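Proline dehydrogenase (Deinococcus radiodurans, PDB 4H6Q) oxidises L-proline to delta-1-pyrroline-5-carboxylate with FAD as cofactor and a quinone as electron acceptor, the first step of proline breakdown to glutamate. Local coordinates at residues Ile99-Val104 with Thr118-Ile123; Asp69-Cys74 with Lys108-Glu113; Gln219-Gly224 with Arg242-His247. All blocks are in the same frame, centred on the assembly; numbering follows the deposited sequence.

Interaction 1: residues Ile99-Val104 with Thr118-Ile123; sequences IKLSSV and TNARRI. With TFB (tetrahydrofuran-2-carboxylic acid), chain D.
Val104 and Asn119 bring the two backbones closest, CA to CA 6.2 Å, where the loop leaving barrel strand 96-99 folds back over helix 115-129. The single hydrogen bond between the segments lies here: Asn119 ND2 donates to Val104 O at 2.9 Å. Its N-H points almost straight at the oxygen (177°) and the acceptor lies in the amide plane, but the donor is tilted 26° from the carbonyl plane. The other end of the amide is held too, because Arg122, one turn on, reaches back side-on and directs both NE and NH2 at Asn119 OD1, fixing the flip of the amide. The rest of the contact is apolar. Ile99 and Ile123 meet tip to tip through their CD1 atoms, 4.1 Å apart; CG1 of Ile99 sits between its own backbone N and carbonyl carbon (chi1 65°), which aims the methyl at the helix. Leu101 CD2 lies 3.8 Å from Ala120 CB, and Val104 CG1 is 4.3 Å from the same Ile123 CD1. Ile134 of strand 133-136 lines the same core. Lys100 takes no part in this packing: its extended chain, bent only at the last torsion, carries NZ to the carboxylate of the bound proline analogue, 2.9 Å from OXT, while Asp137 is its salt-bridge partner. Ser103 OG and N both donate to Lys100 O, tightening the turn after it. Apolar side chains and one amide hydrogen bond thus hold the loop to the helix, while Lys100 among them turns its ammonium group to the ligand carboxylate.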
loop_
_atom_site.group_PDB
_atom_site.type_symbol
_atom_site.label_atom_id
_atom_site.label_comp_id
_atom_site.label_asym_id
_atom_site.label_seq_id
_atom_site.Cartn_x
_atom_site.Cartn_y
_atom_site.Cartn_z
ATOM N N ILE A 99 2.800 5.308 1.744
ATOM C CA ILE A 99 3.080 5.870 3.071
ATOM C C ILE A 99 1.913 5.612 3.995
ATOM O O ILE A 99 0.740 5.584 3.586
ATOM C CB ILE A 99 3.407 7.387 3.025
ATOM C CG1 ILE A 99 2.215 8.233 2.552
ATOM C CG2 ILE A 99 4.656 7.622 2.128
ATOM C CD1 ILE A 99 2.477 9.754 2.598
ATOM N N LYS A 100 2.239 5.458 5.287
ATOM C CA LYS A 100 1.254 5.466 6.377
ATOM C C LYS A 100 1.239 6.862 6.961
ATOM O O LYS A 100 2.285 7.380 7.388
ATOM C CB LYS A 100 1.689 4.461 7.471
ATOM C CG LYS A 100 1.355 3.026 7.040
ATOM C CD LYS A 100 1.927 2.018 8.014
ATOM C CE LYS A 100 1.471 0.600 7.663
ATOM N NZ LYS A 100 1.837 0.137 6.298
ATOM N N LEU A 101 0.087 7.527 6.977
ATOM C CA LEU A 101 0.118 8.905 7.449
ATOM C C LEU A 101 0.490 9.028 8.957
ATOM O O LEU A 101 0.934 10.083 9.421
ATOM C CB LEU A 101 -1.186 9.637 7.129
ATOM C CG LEU A 101 -1.336 9.946 5.609
ATOM C CD1 LEU A 101 -2.765 10.298 5.267
ATOM C CD2 LEU A 101 -0.367 11.032 5.144
ATOM N N SER A 102 0.299 7.946 9.739
ATOM C CA SER A 102 0.768 7.966 11.126
ATOM C C SER A 102 2.298 8.002 11.236
ATOM O O SER A 102 2.830 8.300 12.315
ATOM C CB SER A 102 0.263 6.737 11.881
ATOM O OG SER A 102 1.043 5.601 11.546
ATOM N N SER A 103 3.028 7.730 10.152
ATOM C CA SER A 103 4.484 7.869 10.173
ATOM C C SER A 103 4.937 9.284 9.931
ATOM O O SER A 103 6.095 9.617 10.233
ATOM C CB SER A 103 5.182 6.966 9.173
ATOM O OG SER A 103 4.935 7.365 7.831
ATOM N N VAL A 104 4.029 10.161 9.452
ATOM C CA VAL A 104 4.457 11.509 9.085
ATOM C C VAL A 104 3.641 12.603 9.769
ATOM O O VAL A 104 3.682 13.772 9.379
ATOM C CB VAL A 104 4.504 11.685 7.550
ATOM C CG1 VAL A 104 5.601 10.809 6.980
ATOM C CG2 VAL A 104 3.151 11.413 6.877
ATOM N N THR A 118 0.736 18.312 5.882
ATOM C CA THR A 118 1.803 19.090 5.270
ATOM C C THR A 118 2.981 18.222 4.843
ATOM O O THR A 118 3.540 18.500 3.767
ATOM C CB THR A 118 2.319 20.209 6.133
ATOM O OG1 THR A 118 2.916 19.629 7.286
ATOM C CG2 THR A 118 1.191 21.121 6.567
ATOM N N ASN A 119 3.306 17.143 5.551
ATOM C CA ASN A 119 4.374 16.269 5.064
ATOM C C ASN A 119 3.927 15.505 3.837
ATOM O O ASN A 119 4.743 15.297 2.915
ATOM C CB ASN A 119 4.834 15.306 6.169
ATOM C CG ASN A 119 5.797 15.996 7.143
ATOM O OD1 ASN A 119 6.628 16.827 6.742
ATOM N ND2 ASN A 119 5.689 15.667 8.450
ATOM N N ALA A 120 2.663 15.053 3.796
ATOM C CA ALA A 120 2.193 14.342 2.596
ATOM C C ALA A 120 2.244 15.235 1.358
ATOM O O ALA A 120 2.584 14.765 0.257
ATOM C CB ALA A 120 0.777 13.805 2.795
ATOM N N ARG A 121 1.940 16.515 1.509
ATOM C CA ARG A 121 2.065 17.444 0.386
ATOM C C ARG A 121 3.480 17.459 -0.176
ATOM O O ARG A 121 3.681 17.454 -1.404
ATOM C CB ARG A 121 1.680 18.863 0.816
ATOM C CG ARG A 121 0.180 19.079 0.925
ATOM C CD ARG A 121 -0.095 20.434 1.536
ATOM N NE ARG A 121 -1.522 20.716 1.480
ATOM C CZ ARG A 121 -2.185 21.413 2.388
ATOM N NH1 ARG A 121 -1.550 21.873 3.448
ATOM N NH2 ARG A 121 -3.488 21.611 2.251
ATOM N N ARG A 122 4.492 17.481 0.687
ATOM C CA ARG A 122 5.893 17.524 0.240
ATOM C C ARG A 122 6.274 16.229 -0.472
ATOM O O ARG A 122 6.977 16.252 -1.506
ATOM C CB ARG A 122 6.842 17.748 1.431
ATOM C CG ARG A 122 6.546 19.008 2.217
ATOM C CD ARG A 122 7.629 19.264 3.247
ATOM N NE ARG A 122 7.871 18.211 4.228
ATOM C CZ ARG A 122 9.025 17.524 4.325
ATOM N NH1 ARG A 122 10.024 17.716 3.478
ATOM N NH2 ARG A 122 9.190 16.676 5.283
ATOM N N ILE A 123 5.844 15.098 0.086
ATOM C CA ILE A 123 6.117 13.806 -0.522
ATOM C C ILE A 123 5.453 13.686 -1.908
ATOM O O ILE A 123 6.098 13.268 -2.897
ATOM C CB ILE A 123 5.663 12.679 0.425
ATOM C CG1 ILE A 123 6.550 12.679 1.707
ATOM C CG2 ILE A 123 5.623 11.306 -0.272
ATOM C CD1 ILE A 123 5.955 11.831 2.854
HETATM O OA TFB D . -0.325 -2.215 4.963
HETATM C CA TFB D . -0.142 -3.561 5.384
HETATM C C TFB D . 0.775 -3.626 6.588
HETATM O OB TFB D . 0.833 -4.697 7.248
HETATM C CB TFB D . 0.467 -4.283 4.258
HETATM C CG TFB D . 1.109 -3.229 3.480
HETATM C CD TFB D . 0.435 -1.949 3.787
HETATM O OXT TFB D . 1.491 -2.623 6.955
#

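Interaction 2: residues Asp69-Cys74 with Lys108-Glu113; sequences DSPAKC and KDENGE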
loop_
_atom_site.group_PDB
_atom_site.type_symbol
_atom_site.label_atom_id
_atom_site.label_comp_id
_atom_site.label_asym_id
_atom_site.label_seq_id
_atom_site.Cartn_x
_atom_site.Cartn_y
_atom_site.Cartn_z
ATOM N N ASP A 69 5.608 9.097 17.452
ATOM C CA ASP A 69 5.069 10.037 18.440
ATOM C C ASP A 69 5.594 11.444 18.335
ATOM O O ASP A 69 4.862 12.406 18.589
ATOM C CB ASP A 69 5.309 9.542 19.863
ATOM C CG ASP A 69 4.536 8.284 20.158
ATOM O OD1 ASP A 69 3.370 8.207 19.686
ATOM O OD2 ASP A 69 5.091 7.352 20.788
ATOM N N SER A 70 6.862 11.583 18.005
ATOM C CA SER A 70 7.490 12.892 17.978
ATOM C C SER A 70 7.250 13.630 16.649
ATOM O O SER A 70 7.516 13.079 15.570
ATOM C CB SER A 70 8.985 12.620 18.103
ATOM O OG SER A 70 9.730 13.678 17.641
ATOM N N PRO A 71 6.793 14.898 16.697
ATOM C CA PRO A 71 6.666 15.663 15.435
ATOM C C PRO A 71 7.983 15.826 14.674
ATOM O O PRO A 71 8.006 15.801 13.428
ATOM C CB PRO A 71 6.118 17.032 15.876
ATOM C CG PRO A 71 5.713 16.919 17.274
ATOM C CD PRO A 71 6.254 15.624 17.868
ATOM N N ALA A 72 9.086 15.949 15.396
ATOM C CA ALA A 72 10.379 16.002 14.736
ATOM C C ALA A 72 10.653 14.699 13.956
ATOM O O ALA A 72 11.066 14.744 12.784
ATOM C CB ALA A 72 11.499 16.237 15.771
ATOM N N LYS A 73 10.479 13.544 14.619
ATOM C CA LYS A 73 10.703 12.242 13.978
ATOM C C LYS A 73 9.745 11.970 12.824
ATOM O O LYS A 73 10.109 11.318 11.842
ATOM C CB LYS A 73 10.678 11.098 14.997
ATOM C CG LYS A 73 11.874 11.197 15.990
ATOM C CD LYS A 73 13.083 10.583 15.299
ATOM C CE LYS A 73 14.415 10.793 15.986
ATOM N NZ LYS A 73 15.447 10.200 15.054
ATOM N N CYS A 74 8.517 12.477 12.926
ATOM C CA CYS A 74 7.552 12.350 11.825
ATOM C C CYS A 74 8.080 13.098 10.596
ATOM O O CYS A 74 7.889 12.648 9.460
ATOM C CB CYS A 74 6.193 12.973 12.212
ATOM S SG CYS A 74 5.231 11.945 13.365
ATOM N N LYS A 108 -1.413 15.409 14.444
ATOM C CA LYS A 108 -0.666 16.401 15.201
ATOM C C LYS A 108 -0.746 17.744 14.487
ATOM O O LYS A 108 -0.676 17.826 13.277
ATOM C CB LYS A 108 0.809 15.981 15.296
ATOM C CG LYS A 108 1.005 14.591 15.906
ATOM C CD LYS A 108 2.459 14.152 15.874
ATOM C CE LYS A 108 2.601 12.750 16.440
ATOM N NZ LYS A 108 2.218 12.666 17.887
ATOM N N ASP A 109 -0.893 18.798 15.258
ATOM C CA ASP A 109 -0.925 20.135 14.724
ATOM C C ASP A 109 0.460 20.761 14.748
ATOM O O ASP A 109 1.171 20.696 15.757
ATOM C CB ASP A 109 -1.847 20.992 15.605
ATOM C CG ASP A 109 -1.952 22.404 15.100
ATOM O OD1 ASP A 109 -2.975 22.699 14.434
ATOM O OD2 ASP A 109 -0.989 23.196 15.321
ATOM N N GLU A 110 0.843 21.381 13.637
ATOM C CA GLU A 110 2.048 22.221 13.583
ATOM C C GLU A 110 1.649 23.521 12.914
ATOM O O GLU A 110 1.171 23.532 11.763
ATOM C CB GLU A 110 3.215 21.559 12.818
ATOM C CG GLU A 110 4.021 20.510 13.611
ATOM C CD GLU A 110 4.699 21.060 14.860
ATOM O OE1 GLU A 110 5.041 22.270 14.893
ATOM O OE2 GLU A 110 4.905 20.272 15.826
ATOM N N ASN A 111 1.798 24.622 13.664
ATOM C CA ASN A 111 1.434 25.955 13.154
ATOM C C ASN A 111 0.027 26.028 12.536
ATOM O O ASN A 111 -0.167 26.635 11.466
ATOM C CB ASN A 111 2.474 26.418 12.123
ATOM C CG ASN A 111 3.859 26.566 12.740
ATOM O OD1 ASN A 111 3.979 27.036 13.873
ATOM N ND2 ASN A 111 4.909 26.133 12.017
ATOM N N GLY A 112 -0.932 25.367 13.172
ATOM C CA GLY A 112 -2.322 25.413 12.721
ATOM C C GLY A 112 -2.758 24.474 11.587
ATOM O O GLY A 112 -3.891 24.582 11.076
ATOM N N GLU A 113 -1.885 23.562 11.173
ATOM C CA GLU A 113 -2.223 22.610 10.106
ATOM C C GLU A 113 -1.839 21.241 10.553
ATOM O O GLU A 113 -0.902 21.093 11.330
ATOM C CB GLU A 113 -1.420 22.927 8.862
ATOM C CG GLU A 113 -1.715 24.258 8.250
ATOM C CD GLU A 113 -0.872 24.440 7.005
ATOM O OE1 GLU A 113 0.333 24.767 7.158
ATOM O OE2 GLU A 113 -1.399 24.211 5.890
HETATM O O HOH W 1 1.100 9.736 18.883
#
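Lys108 reaches along the start of helix 71-90 and donates from NZ to Asp69 O at 2.7 Å, the only hydrogen bond directly joining the segments. The ammonium nitrogen approaches at a C=O...N angle of 126° and stands off the carbonyl plane, tilted 32° from it. The chain is extended as far as CE and turns at its last torsion (chi4 -64°), which swings NZ onto the oxygen. On the way CE passes 4.1 Å from Cys74 SG. One water joins the same pair a second way, donating to Asp69 OD1 (2.9 Å) and accepting from Lys108 NZ (3.3 Å), and so bridges opposite charges that do not touch. Beside this, the Glu110 side chain lies across the proline ring of Pro71, whose CB is 3.5 Å from Glu110 OE2; the glutamate has two conformers, which makes this touch tentative. In the second shell, Ser70 is the N-cap of helix 71-90: its OG accepts from Lys73 N, settling the first turn beside Asp69 O. In the other segment, the type I' turn from Glu110 to Glu113 closes a tight hairpin, and Asp109 OD2 accepts from Gly112 N in an Asx motif. The site is at the protein surface: the small hairpin of strands 109-110 and 113-114 leans on the N-terminal end of helix 71-90, while Leu115, opening helix 115-129, touches Pro71, Cys74 and Glu110.

Interaction 3: residues Gln219-Gly224 with Arg242-His247; sequences QHLKAG and RFVLAH
Phe243 carries its ring across to Leu221 and Lys222 because its CG stands opposite the backbone N (chi1 -179°), while Lys222, with CG beside its own N (chi1 -76°), is extended beyond CG and lies across the ring's edge. This is the meeting of two neighbouring outer helices of the beta8-alpha8 barrel, 206-222 and 234-246, near their C-terminal ends. Leu221 and Phe243 lie alongside each other, pointing opposite ways, and the leucine CD1 lies 3.9 Å from CD2 of the ring; the same methyl reaches Val244 CG2 at 4.1 Å. Leu221 and Phe243 both also touch Ile249, beyond helix 234-246, and Phe218 stacks on Phe243, which extends the apolar cluster. Toward the surface Lys222 is roughly perpendicular to Phe243. Its aliphatic part is what touches: CG and CE lie at the ring edge, near its plane, rather than over a face. CE also comes within 4.1 Å of His247 CE1, whereas NZ remains 5.1 Å from His247 NE2, with no bond between them. Helix 206-222 is finished by a Schellman motif in which Gly224, at positive phi, donates its N to Leu221 O. Just after helix 234-246, His247 turns its side chain back over the last turn and sets CD2 3.4 Å above the Phe243 ring plane, over its centre.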
loop_
_atom_site.group_PDB
_atom_site.type_symbol
_atom_site.label_atom_id
_atom_site.label_comp_id
_atom_site.label_asym_id
_atom_site.label_seq_id
_atom_site.Cartn_x
_atom_site.Cartn_y
_atom_site.Cartn_z
ATOM N N GLN A 219 -17.366 -3.034 -8.026
ATOM C CA GLN A 219 -17.994 -1.710 -8.115
ATOM C C GLN A 219 -16.990 -0.658 -8.596
ATOM O O GLN A 219 -17.345 0.257 -9.342
ATOM C CB GLN A 219 -18.598 -1.287 -6.758
ATOM C CG GLN A 219 -19.880 -2.035 -6.375
ATOM C CD GLN A 219 -20.984 -1.805 -7.376
ATOM O OE1 GLN A 219 -21.396 -0.658 -7.619
ATOM N NE2 GLN A 219 -21.458 -2.885 -7.989
ATOM N N HIS A 220 -15.739 -0.774 -8.150
ATOM C CA HIS A 220 -14.732 0.185 -8.569
ATOM C C HIS A 220 -14.447 0.042 -10.080
ATOM O O HIS A 220 -14.347 1.053 -10.803
ATOM C CB HIS A 220 -13.421 0.064 -7.766
ATOM C CG HIS A 220 -12.760 1.392 -7.548
ATOM N ND1 HIS A 220 -13.444 2.465 -6.984
ATOM C CD2 HIS A 220 -11.487 1.817 -7.767
ATOM C CE1 HIS A 220 -12.595 3.486 -6.862
ATOM N NE2 HIS A 220 -11.408 3.111 -7.316
ATOM N N LEU A 221 -14.352 -1.207 -10.544
ATOM C CA LEU A 221 -14.133 -1.456 -11.967
ATOM C C LEU A 221 -15.316 -0.991 -12.810
ATOM O O LEU A 221 -15.147 -0.413 -13.903
ATOM C CB LEU A 221 -13.882 -2.934 -12.213
ATOM C CG LEU A 221 -12.540 -3.459 -11.681
ATOM C CD1 LEU A 221 -12.531 -4.980 -11.802
ATOM C CD2 LEU A 221 -11.347 -2.840 -12.461
ATOM N N LYS A 222 -16.539 -1.221 -12.336
ATOM C CA LYS A 222 -17.705 -0.813 -13.123
ATOM C C LYS A 222 -17.761 0.711 -13.205
ATOM O O LYS A 222 -18.289 1.272 -14.200
ATOM C CB LYS A 222 -19.015 -1.352 -12.506
ATOM C CG LYS A 222 -19.261 -2.837 -12.747
ATOM C CD LYS A 222 -20.567 -3.269 -12.044
ATOM C CE LYS A 222 -20.643 -4.770 -11.916
ATOM N NZ LYS A 222 -21.977 -5.253 -11.499
ATOM N N ALA A 223 -17.264 1.374 -12.151
ATOM C CA ALA A 223 -17.244 2.837 -12.105
ATOM C C ALA A 223 -16.159 3.407 -13.013
ATOM O O ALA A 223 -16.083 4.624 -13.214
ATOM C CB ALA A 223 -17.059 3.331 -10.644
ATOM N N GLY A 224 -15.303 2.532 -13.549
ATOM C CA GLY A 224 -14.270 3.008 -14.462
ATOM C C GLY A 224 -13.050 3.580 -13.756
ATOM O O GLY A 224 -12.226 4.298 -14.374
ATOM N N ARG A 242 -12.145 -13.581 -14.147
ATOM C CA ARG A 242 -13.407 -13.900 -14.778
ATOM C C ARG A 242 -14.259 -12.637 -14.981
ATOM O O ARG A 242 -14.802 -12.414 -16.073
ATOM C CB ARG A 242 -14.120 -14.853 -13.824
ATOM C CG ARG A 242 -15.494 -15.329 -14.264
ATOM C CD ARG A 242 -16.643 -14.342 -14.011
ATOM N NE ARG A 242 -16.735 -13.920 -12.602
ATOM C CZ ARG A 242 -17.561 -12.976 -12.164
ATOM N NH1 ARG A 242 -18.342 -12.349 -13.033
ATOM N NH2 ARG A 242 -17.570 -12.616 -10.885
ATOM N N PHE A 243 -14.364 -11.802 -13.952
ATOM C CA PHE A 243 -15.166 -10.577 -14.014
ATOM C C PHE A 243 -14.647 -9.647 -15.102
ATOM O O PHE A 243 -15.434 -9.122 -15.919
ATOM C CB PHE A 243 -15.119 -9.889 -12.665
ATOM C CG PHE A 243 -15.936 -8.618 -12.600
ATOM C CD1 PHE A 243 -17.255 -8.642 -12.152
ATOM C CD2 PHE A 243 -15.367 -7.394 -12.997
ATOM C CE1 PHE A 243 -18.022 -7.483 -12.080
ATOM C CE2 PHE A 243 -16.125 -6.209 -12.908
ATOM C CZ PHE A 243 -17.468 -6.262 -12.447
ATOM N N VAL A 244 -13.337 -9.468 -15.148
ATOM C CA VAL A 244 -12.745 -8.582 -16.158
ATOM C C VAL A 244 -13.028 -9.082 -17.571
ATOM O O VAL A 244 -13.379 -8.288 -18.469
ATOM C CB VAL A 244 -11.219 -8.463 -15.872
ATOM C CG1 VAL A 244 -10.413 -7.970 -17.026
ATOM C CG2 VAL A 244 -11.010 -7.568 -14.612
ATOM N N LEU A 245 -12.934 -10.395 -17.769
ATOM C CA LEU A 245 -13.241 -10.966 -19.078
ATOM C C LEU A 245 -14.711 -10.740 -19.444
ATOM O O LEU A 245 -15.035 -10.248 -20.550
ATOM C CB LEU A 245 -12.905 -12.465 -19.045
ATOM C CG LEU A 245 -13.243 -13.271 -20.319
ATOM C CD1 LEU A 245 -12.570 -12.700 -21.602
ATOM C CD2 LEU A 245 -12.858 -14.715 -20.102
ATOM N N ALA A 246 -15.620 -11.031 -18.517
ATOM C CA ALA A 246 -17.051 -10.914 -18.814
ATOM C C ALA A 246 -17.471 -9.477 -19.092
ATOM O O ALA A 246 -18.428 -9.247 -19.836
ATOM C CB ALA A 246 -17.869 -11.438 -17.662
ATOM N N HIS A 247 -16.795 -8.514 -18.462
ATOM C CA HIS A 247 -17.151 -7.097 -18.630
ATOM C C HIS A 247 -16.327 -6.343 -19.676
ATOM O O HIS A 247 -16.482 -5.138 -19.821
ATOM C CB HIS A 247 -17.088 -6.386 -17.283
ATOM C CG HIS A 247 -18.148 -6.871 -16.342
ATOM N ND1 HIS A 247 -19.355 -6.233 -16.176
ATOM C CD2 HIS A 247 -18.198 -7.981 -15.565
ATOM C CE1 HIS A 247 -20.100 -6.915 -15.317
ATOM N NE2 HIS A 247 -19.431 -7.991 -14.945
#

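In the fold
Interactions 1 and 2 are neighbours, their centres about 11 Å apart, and their segments alternate along the chain: 69-74, 99-104, 108-113, 118-123. They share the region where the long loop after strand 96-99, with its small hairpin, lies between helices 71-90 and 115-129. They touch directly, Val104 C lying 3.6 Å from Cys74 CB. Interaction 3 comes later, on the far side of the chain's centre, about 32 Å from interaction 1 and about 41 Å from interaction 2 between centres. Interactions 1 and 2 thus fasten the loop that follows the substrate-binding lysine to its flanking helices, while interaction 3 packs two outer helices of the same barrel far from it.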